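Local coordinates for EpsJ (Vibrio vulnificus, PDB 2RET), which is a minor pseudopilin of the type 2 secretion system that pairs with EpsI and probably helps form the tip of the pseudopilus, at residues Y90-W101 against V114-L125. Residues are numbered along the deposited sequence; the frame is centred on the assembly and turned at random.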
ATOM      1  N   TYR B  90      -7.822 -16.810 -22.697  1.00 16.22           N
ATOM      2  CA  TYR B  90      -7.159 -16.974 -23.997  1.00 16.27           C
ATOM      3  C   TYR B  90      -7.610 -18.323 -24.562  1.00 15.88           C
ATOM      4  O   TYR B  90      -7.863 -19.275 -23.815  1.00 14.94           O
ATOM      5  CB  TYR B  90      -5.618 -16.919 -23.857  1.00 16.03           C
ATOM      6  CG  TYR B  90      -5.065 -15.537 -23.580  1.00 14.76           C
ATOM      7  CD1 TYR B  90      -5.160 -14.947 -22.324  1.00 15.82           C
ATOM      8  CD2 TYR B  90      -4.484 -14.792 -24.597  1.00 16.71           C
ATOM      9  CE1 TYR B  90      -4.672 -13.659 -22.108  1.00 15.43           C
ATOM     10  CE2 TYR B  90      -4.010 -13.541 -24.376  1.00 16.32           C
ATOM     11  CZ  TYR B  90      -4.098 -12.979 -23.138  1.00 12.73           C
ATOM     12  OH  TYR B  90      -3.587 -11.722 -22.979  1.00 16.13           O
ATOM     13  N   ARG B  91      -7.741 -18.376 -25.867  1.00 15.92           N
ATOM     14  CA  ARG B  91      -8.104 -19.610 -26.552  1.00 17.43           C
ATOM     15  C   ARG B  91      -7.588 -19.569 -27.970  1.00 17.44           C
ATOM     16  O   ARG B  91      -7.200 -18.493 -28.462  1.00 18.14           O
ATOM     17  CB  ARG B  91      -9.620 -19.743 -26.574  1.00 17.91           C
ATOM     18  CG  ARG B  91     -10.271 -18.631 -27.313  1.00 18.52           C
ATOM     19  CD  ARG B  91     -11.710 -18.825 -27.460  1.00 21.30           C
ATOM     20  NE  ARG B  91     -12.241 -17.914 -28.465  1.00 24.46           N
ATOM     21  CZ  ARG B  91     -13.458 -17.375 -28.413  1.00 29.40           C
ATOM     22  NH1 ARG B  91     -14.282 -17.647 -27.405  1.00 30.91           N
ATOM     23  NH2 ARG B  91     -13.859 -16.555 -29.371  1.00 31.13           N
ATOM     24  N   ILE B  92      -7.605 -20.718 -28.638  1.00 17.94           N
ATOM     25  CA  ILE B  92      -7.304 -20.789 -30.065  1.00 18.02           C
ATOM     26  C   ILE B  92      -8.603 -21.020 -30.836  1.00 18.17           C
ATOM     27  O   ILE B  92      -9.385 -21.908 -30.505  1.00 17.81           O
ATOM     28  CB  ILE B  92      -6.275 -21.915 -30.425  1.00 18.40           C
ATOM     29  CG1 ILE B  92      -4.980 -21.776 -29.604  1.00 18.87           C
ATOM     30  CG2 ILE B  92      -5.973 -21.953 -31.970  1.00 16.61           C
ATOM     31  CD1 ILE B  92      -4.128 -20.591 -29.962  1.00 20.29           C
ATOM     32  N   LYS B  93      -8.826 -20.206 -31.858  1.00 18.51           N
ATOM     33  CA  LYS B  93      -9.891 -20.436 -32.820  1.00 19.00           C
ATOM     34  C   LYS B  93      -9.337 -20.351 -34.218  1.00 19.20           C
ATOM     35  O   LYS B  93      -8.891 -19.294 -34.634  1.00 19.72           O
ATOM     36  CB  LYS B  93     -10.999 -19.424 -32.651  1.00 19.94           C
ATOM     37  CG  LYS B  93     -12.027 -19.872 -31.666  1.00 21.75           C
ATOM     38  CD  LYS B  93     -12.932 -20.895 -32.306  1.00 23.17           C
ATOM     39  CE  LYS B  93     -13.190 -22.017 -31.354  1.00 24.68           C
ATOM     40  NZ  LYS B  93     -13.855 -23.186 -31.992  1.00 24.67           N
ATOM     41  N   ASP B  94      -9.351 -21.486 -34.911  1.00 19.02           N
ATOM     42  CA  ASP B  94      -8.877 -21.601 -36.265  1.00 19.80           C
ATOM     43  C   ASP B  94      -7.491 -21.012 -36.441  1.00 19.45           C
ATOM     44  O   ASP B  94      -7.264 -20.119 -37.253  1.00 18.21           O
ATOM     45  CB  ASP B  94      -9.914 -21.029 -37.214  1.00 20.49           C
ATOM     46  CG  ASP B  94     -11.153 -21.942 -37.331  1.00 22.26           C
ATOM     47  OD1 ASP B  94     -11.011 -23.139 -37.719  1.00 24.26           O
ATOM     48  OD2 ASP B  94     -12.260 -21.456 -37.026  1.00 24.66           O
ATOM     49  N   GLU B  95      -6.581 -21.546 -35.621  1.00 19.37           N
ATOM     50  CA  GLU B  95      -5.185 -21.145 -35.563  1.00 19.38           C
ATOM     51  C   GLU B  95      -4.984 -19.648 -35.289  1.00 19.23           C
ATOM     52  O   GLU B  95      -3.996 -19.059 -35.703  1.00 19.63           O
ATOM     53  CB  GLU B  95      -4.472 -21.630 -36.832  1.00 19.66           C
ATOM     54  CG  GLU B  95      -4.348 -23.150 -36.828  1.00 20.67           C
ATOM     55  CD  GLU B  95      -3.685 -23.729 -38.070  1.00 24.54           C
ATOM     56  OE1 GLU B  95      -3.627 -23.028 -39.123  1.00 25.41           O
ATOM     57  OE2 GLU B  95      -3.240 -24.906 -37.985  1.00 23.26           O
ATOM     58  N   ARG B  96      -5.944 -19.051 -34.596  1.00 18.90           N
ATOM     59  CA  ARG B  96      -5.821 -17.709 -34.068  1.00 19.68           C
ATOM     60  C   ARG B  96      -5.827 -17.750 -32.534  1.00 18.45           C
ATOM     61  O   ARG B  96      -6.727 -18.337 -31.927  1.00 18.44           O
ATOM     62  CB  ARG B  96      -7.013 -16.842 -34.470  1.00 20.41           C
ATOM     63  CG  ARG B  96      -6.924 -16.128 -35.766  1.00 22.98           C
ATOM     64  CD  ARG B  96      -8.089 -15.105 -35.830  1.00 28.81           C
ATOM     65  NE  ARG B  96      -9.363 -15.684 -35.356  1.00 31.63           N
ATOM     66  CZ  ARG B  96     -10.255 -16.322 -36.127  1.00 32.48           C
ATOM     67  NH1 ARG B  96     -10.072 -16.456 -37.438  1.00 34.17           N
ATOM     68  NH2 ARG B  96     -11.356 -16.820 -35.589  1.00 32.49           N
ATOM     69  N   LEU B  97      -4.846 -17.101 -31.919  1.00 16.97           N
ATOM     70  CA  LEU B  97      -4.943 -16.777 -30.514  1.00 17.10           C
ATOM     71  C   LEU B  97      -5.922 -15.589 -30.365  1.00 16.87           C
ATOM     72  O   LEU B  97      -5.807 -14.569 -31.039  1.00 16.58           O
ATOM     73  CB  LEU B  97      -3.550 -16.479 -29.885  1.00 16.95           C
ATOM     74  CG  LEU B  97      -3.544 -16.327 -28.357  1.00 15.56           C
ATOM     75  CD1 LEU B  97      -3.718 -17.689 -27.704  1.00 14.67           C
ATOM     76  CD2 LEU B  97      -2.265 -15.637 -27.884  1.00 14.11           C
ATOM     77  N   GLU B  98      -6.912 -15.782 -29.505  1.00 16.67           N
ATOM     78  CA  GLU B  98      -7.910 -14.796 -29.181  1.00 16.19           C
ATOM     79  C   GLU B  98      -7.876 -14.558 -27.699  1.00 16.60           C
ATOM     80  O   GLU B  98      -7.652 -15.482 -26.958  1.00 16.17           O
ATOM     81  CB  GLU B  98      -9.290 -15.328 -29.565  1.00 16.07           C
ATOM     82  CG  GLU B  98      -9.416 -15.453 -31.076  1.00 16.70           C
ATOM     83  CD  GLU B  98     -10.812 -15.681 -31.540  1.00 16.84           C
ATOM     84  OE1 GLU B  98     -11.663 -16.193 -30.785  1.00 15.33           O
ATOM     85  OE2 GLU B  98     -11.056 -15.335 -32.698  1.00 22.57           O
ATOM     86  N   ARG B  99      -8.073 -13.303 -27.294  1.00 17.58           N
ATOM     87  CA  ARG B  99      -8.170 -12.899 -25.896  1.00 18.44           C
ATOM     88  C   ARG B  99      -9.600 -12.473 -25.636  1.00 18.61           C
ATOM     89  O   ARG B  99     -10.191 -11.759 -26.434  1.00 18.56           O
ATOM     90  CB  ARG B  99      -7.224 -11.738 -25.596  1.00 18.57           C
ATOM     91  CG  ARG B  99      -7.260 -11.258 -24.102  1.00 21.13           C
ATOM     92  CD  ARG B  99      -7.524  -9.794 -24.056  1.00 24.12           C
ATOM     93  NE  ARG B  99      -7.221  -9.220 -22.771  1.00 27.12           N
ATOM     94  CZ  ARG B  99      -7.499  -7.974 -22.419  1.00 24.35           C
ATOM     95  NH1 ARG B  99      -8.085  -7.140 -23.250  1.00 27.14           N
ATOM     96  NH2 ARG B  99      -7.189  -7.570 -21.205  1.00 27.32           N
ATOM     97  N   VAL B 100     -10.164 -12.981 -24.547  1.00 18.46           N
ATOM     98  CA  VAL B 100     -11.534 -12.715 -24.189  1.00 19.02           C
ATOM     99  C   VAL B 100     -11.535 -11.968 -22.876  1.00 17.84           C
ATOM    100  O   VAL B 100     -10.757 -12.263 -22.011  1.00 18.71           O
ATOM    101  CB  VAL B 100     -12.388 -13.990 -24.031  1.00 19.12           C
ATOM    102  CG1 VAL B 100     -13.873 -13.594 -23.877  1.00 18.99           C
ATOM    103  CG2 VAL B 100     -12.173 -14.995 -25.224  1.00 19.51           C
ATOM    104  N   TRP B 101     -12.428 -11.010 -22.744  1.00 17.41           N
ATOM    105  CA  TRP B 101     -12.371 -10.053 -21.640  1.00 17.24           C
ATOM    106  C   TRP B 101     -13.752  -9.833 -21.106  1.00 16.64           C
ATOM    107  O   TRP B 101     -14.685  -9.627 -21.884  1.00 17.42           O
ATOM    108  CB  TRP B 101     -11.833  -8.716 -22.148  1.00 16.32           C
ATOM    109  CG  TRP B 101     -11.687  -7.684 -21.087  1.00 16.29           C
ATOM    110  CD1 TRP B 101     -10.611  -7.485 -20.281  1.00 16.99           C
ATOM    111  CD2 TRP B 101     -12.652  -6.684 -20.720  1.00 13.96           C
ATOM    112  NE1 TRP B 101     -10.830  -6.410 -19.443  1.00 16.12           N
ATOM    113  CE2 TRP B 101     -12.083  -5.914 -19.681  1.00 14.65           C
ATOM    114  CE3 TRP B 101     -13.940  -6.378 -21.159  1.00 14.10           C
ATOM    115  CZ2 TRP B 101     -12.745  -4.830 -19.098  1.00 15.07           C
ATOM    116  CZ3 TRP B 101     -14.599  -5.308 -20.581  1.00 16.19           C
ATOM    117  CH2 TRP B 101     -13.997  -4.542 -19.562  1.00 15.75           C
ATOM    118  N   VAL B 114     -15.761  -9.861 -24.538  1.00 13.38           N
ATOM    119  CA  VAL B 114     -15.186  -9.056 -25.622  1.00 12.73           C
ATOM    120  C   VAL B 114     -13.962  -9.802 -26.196  1.00 12.24           C
ATOM    121  O   VAL B 114     -12.953 -10.003 -25.526  1.00 12.52           O
ATOM    122  CB  VAL B 114     -14.853  -7.587 -25.160  1.00 12.51           C
ATOM    123  CG1 VAL B 114     -14.308  -6.759 -26.295  1.00 12.55           C
ATOM    124  CG2 VAL B 114     -16.111  -6.900 -24.602  1.00  9.47           C
ATOM    125  N   VAL B 115     -14.079 -10.215 -27.444  1.00 12.49           N
ATOM    126  CA  VAL B 115     -13.056 -11.007 -28.122  1.00 12.90           C
ATOM    127  C   VAL B 115     -12.103 -10.145 -28.927  1.00 14.12           C
ATOM    128  O   VAL B 115     -12.512  -9.344 -29.741  1.00 12.75           O
ATOM    129  CB  VAL B 115     -13.677 -12.058 -29.082  1.00 13.13           C
ATOM    130  CG1 VAL B 115     -12.571 -12.994 -29.659  1.00 10.57           C
ATOM    131  CG2 VAL B 115     -14.762 -12.814 -28.374  1.00 11.47           C
ATOM    132  N   THR B 116     -10.810 -10.327 -28.668  1.00 16.34           N
ATOM    133  CA  THR B 116      -9.776  -9.718 -29.451  1.00 18.46           C
ATOM    134  C   THR B 116      -8.968 -10.782 -30.191  1.00 19.70           C
ATOM    135  O   THR B 116      -8.265 -11.574 -29.547  1.00 19.78           O
ATOM    136  CB  THR B 116      -8.846  -8.922 -28.554  1.00 19.32           C
ATOM    137  OG1 THR B 116      -9.623  -7.938 -27.880  1.00 20.40           O
ATOM    138  CG2 THR B 116      -7.731  -8.217 -29.370  1.00 20.97           C
ATOM    139  N   PRO B 117      -9.035 -10.777 -31.546  1.00 20.41           N
ATOM    140  CA  PRO B 117      -8.050 -11.538 -32.350  1.00 20.73           C
ATOM    141  C   PRO B 117      -6.646 -10.996 -32.158  1.00 20.48           C
ATOM    142  O   PRO B 117      -6.301  -9.964 -32.727  1.00 22.15           O
ATOM    143  CB  PRO B 117      -8.494 -11.332 -33.802  1.00 20.74           C
ATOM    144  CG  PRO B 117      -9.669 -10.432 -33.770  1.00 20.95           C
ATOM    145  CD  PRO B 117      -9.998 -10.029 -32.377  1.00 20.58           C
ATOM    146  N   LEU B 118      -5.830 -11.699 -31.385  1.00 19.90           N
ATOM    147  CA  LEU B 118      -4.533 -11.185 -30.998  1.00 19.73           C
ATOM    148  C   LEU B 118      -3.376 -11.614 -31.932  1.00 18.93           C
ATOM    149  O   LEU B 118      -2.427 -10.839 -32.200  1.00 18.46           O
ATOM    150  CB  LEU B 118      -4.264 -11.644 -29.566  1.00 20.13           C
ATOM    151  CG  LEU B 118      -3.306 -10.818 -28.733  1.00 21.08           C
ATOM    152  CD1 LEU B 118      -3.647  -9.279 -28.758  1.00 21.07           C
ATOM    153  CD2 LEU B 118      -3.357 -11.351 -27.331  1.00 22.97           C
ATOM    154  N   LEU B 119      -3.436 -12.849 -32.409  1.00 17.86           N
ATOM    155  CA  LEU B 119      -2.315 -13.405 -33.153  1.00 17.41           C
ATOM    156  C   LEU B 119      -2.740 -14.577 -34.039  1.00 16.23           C
ATOM    157  O   LEU B 119      -3.200 -15.597 -33.565  1.00 14.76           O
ATOM    158  CB  LEU B 119      -1.221 -13.823 -32.149  1.00 17.68           C
ATOM    159  CG  LEU B 119       0.211 -14.087 -32.562  1.00 17.70           C
ATOM    160  CD1 LEU B 119       0.874 -12.847 -33.084  1.00 15.70           C
ATOM    161  CD2 LEU B 119       0.933 -14.634 -31.312  1.00 16.68           C
ATOM    162  N   SER B 120      -2.544 -14.395 -35.338  1.00 15.25           N
ATOM    163  CA  SER B 120      -2.861 -15.391 -36.335  1.00 15.45           C
ATOM    164  C   SER B 120      -1.744 -16.424 -36.418  1.00 14.37           C
ATOM    165  O   SER B 120      -0.667 -16.243 -35.883  1.00 14.23           O
ATOM    166  CB  SER B 120      -3.053 -14.718 -37.692  1.00 15.40           C
ATOM    167  OG  SER B 120      -1.843 -14.062 -38.024  1.00 17.17           O
ATOM    168  N   ASP B 121      -2.040 -17.537 -37.042  1.00 14.60           N
ATOM    169  CA  ASP B 121      -1.084 -18.633 -37.187  1.00 15.57           C
ATOM    170  C   ASP B 121      -0.432 -19.077 -35.872  1.00 15.24           C
ATOM    171  O   ASP B 121       0.804 -19.187 -35.768  1.00 15.15           O
ATOM    172  CB  ASP B 121      -0.031 -18.285 -38.240  1.00 15.86           C
ATOM    173  CG  ASP B 121      -0.581 -18.333 -39.666  1.00 17.84           C
ATOM    174  OD1 ASP B 121      -1.709 -18.840 -39.911  1.00 18.09           O
ATOM    175  OD2 ASP B 121       0.145 -17.864 -40.554  1.00 21.67           O
ATOM    176  N   VAL B 122      -1.287 -19.348 -34.884  1.00 15.28           N
ATOM    177  CA  VAL B 122      -0.871 -19.921 -33.602  1.00 15.20           C
ATOM    178  C   VAL B 122      -1.497 -21.296 -33.559  1.00 16.15           C
ATOM    179  O   VAL B 122      -2.689 -21.417 -33.613  1.00 16.99           O
ATOM    180  CB  VAL B 122      -1.311 -19.047 -32.405  1.00 14.78           C
ATOM    181  CG1 VAL B 122      -1.071 -19.767 -31.076  1.00 13.18           C
ATOM    182  CG2 VAL B 122      -0.533 -17.731 -32.420  1.00 14.41           C
ATOM    183  N   GLU B 123      -0.698 -22.336 -33.510  1.00 16.88           N
ATOM    184  CA  GLU B 123      -1.239 -23.677 -33.540  1.00 18.17           C
ATOM    185  C   GLU B 123      -1.711 -24.128 -32.155  1.00 18.17           C
ATOM    186  O   GLU B 123      -2.766 -24.776 -32.016  1.00 19.26           O
ATOM    187  CB  GLU B 123      -0.186 -24.646 -34.086  1.00 18.62           C
ATOM    188  CG  GLU B 123       0.081 -24.458 -35.596  1.00 21.25           C
ATOM    189  CD  GLU B 123       1.366 -25.108 -36.077  1.00 24.21           C
ATOM    190  OE1 GLU B 123       2.095 -25.707 -35.254  1.00 26.24           O
ATOM    191  OE2 GLU B 123       1.639 -25.026 -37.295  1.00 27.10           O
ATOM    192  N   GLU B 124      -0.945 -23.762 -31.134  1.00 17.53           N
ATOM    193  CA  GLU B 124      -1.112 -24.334 -29.806  1.00 17.18           C
ATOM    194  C   GLU B 124      -0.873 -23.246 -28.786  1.00 16.24           C
ATOM    195  O   GLU B 124      -0.148 -22.275 -29.048  1.00 14.91           O
ATOM    196  CB  GLU B 124      -0.137 -25.511 -29.585  1.00 18.28           C
ATOM    197  CG  GLU B 124      -0.510 -26.391 -28.392  1.00 22.47           C
ATOM    198  CD  GLU B 124       0.466 -27.532 -28.132  1.00 27.65           C
ATOM    199  OE1 GLU B 124       0.949 -28.167 -29.114  1.00 28.74           O
ATOM    200  OE2 GLU B 124       0.731 -27.809 -26.930  1.00 31.49           O
ATOM    201  N   LEU B 125      -1.587 -23.420 -27.676  1.00 15.05           N
ATOM    202  CA  LEU B 125      -1.422 -22.756 -26.426  1.00 14.55           C
ATOM    203  C   LEU B 125      -1.125 -23.836 -25.382  1.00 13.56           C
ATOM    204  O   LEU B 125      -1.906 -24.725 -25.205  1.00 12.76           O
ATOM    205  CB  LEU B 125      -2.726 -22.010 -26.062  1.00 14.93           C
ATOM    206  CG  LEU B 125      -2.830 -21.406 -24.649  1.00 15.72           C
ATOM    207  CD1 LEU B 125      -1.774 -20.337 -24.459  1.00 11.14           C
ATOM    208  CD2 LEU B 125      -4.248 -20.868 -24.332  1.00 15.03           C
TER
HETATM  209  O   HOH W   1      -4.116 -20.692 -40.167  1.00 49.32           O
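Leu-118 and Leu-119 both sit opposite Leu-97, a classic beta bulge in the antiparallel pairing that runs from Leu-97 with Leu-119 to Trp-101 with Val-114. The carbonyl Leu-97 O takes both amides, Leu-118 N at 2.9 Å and Leu-119 N at 3.2 Å, and Leu-97 N returns a bond to Leu-119 O. Toward the far end, Arg-99 and Thr-116 form a hydrogen-bonded pair, with Thr-116 N held 2.7 Å from Arg-99 O. The bulge turns Leu-118 toward the face that carries Leu-97, Arg-99 and Leu-119, where its CD2 meets the rim of the Tyr-90 ring, 3.7 Å from CE2.

On the face of Glu-98, Val-100, Val-115 and Pro-117, a salt-bridge network forms. The extended chain of Glu-98 brings its carboxylate between two arginines: Arg-91 grips OE1 side-on through NE and NH2, the NH2 bond being 2.6 Å, while NE and NH2 of Arg-96 reach OE2 from the same face of the carboxylate by longer bonds, NE at 3.2 Å. Val-115 CG1 packs 3.5 Å from Glu-98 OE1, a methyl set against the carboxylate.

After Ser-120 the chain leaves this sheet, yet Val-122 N still donates to Glu-95 O at the turn. With its CG1 anti to the backbone N (chi1 171°), Val-122 presses that methyl tightly on Ile-92 CD1, 3.4 Å away, and turns CG2 to Leu-97 CB.

Helix 10-32 lies over the face of Leu-97, Arg-99 and Leu-119: Asp-31 binds both Tyr-90 and Arg-99, and Ala-24 packs on Leu-118. Strand 122-130 belongs to the second antiparallel sheet, beside strand 148-155, where Leu-155 meets Val-122 and Leu-153 meets Leu-125, making this corner a junction between the two sheets.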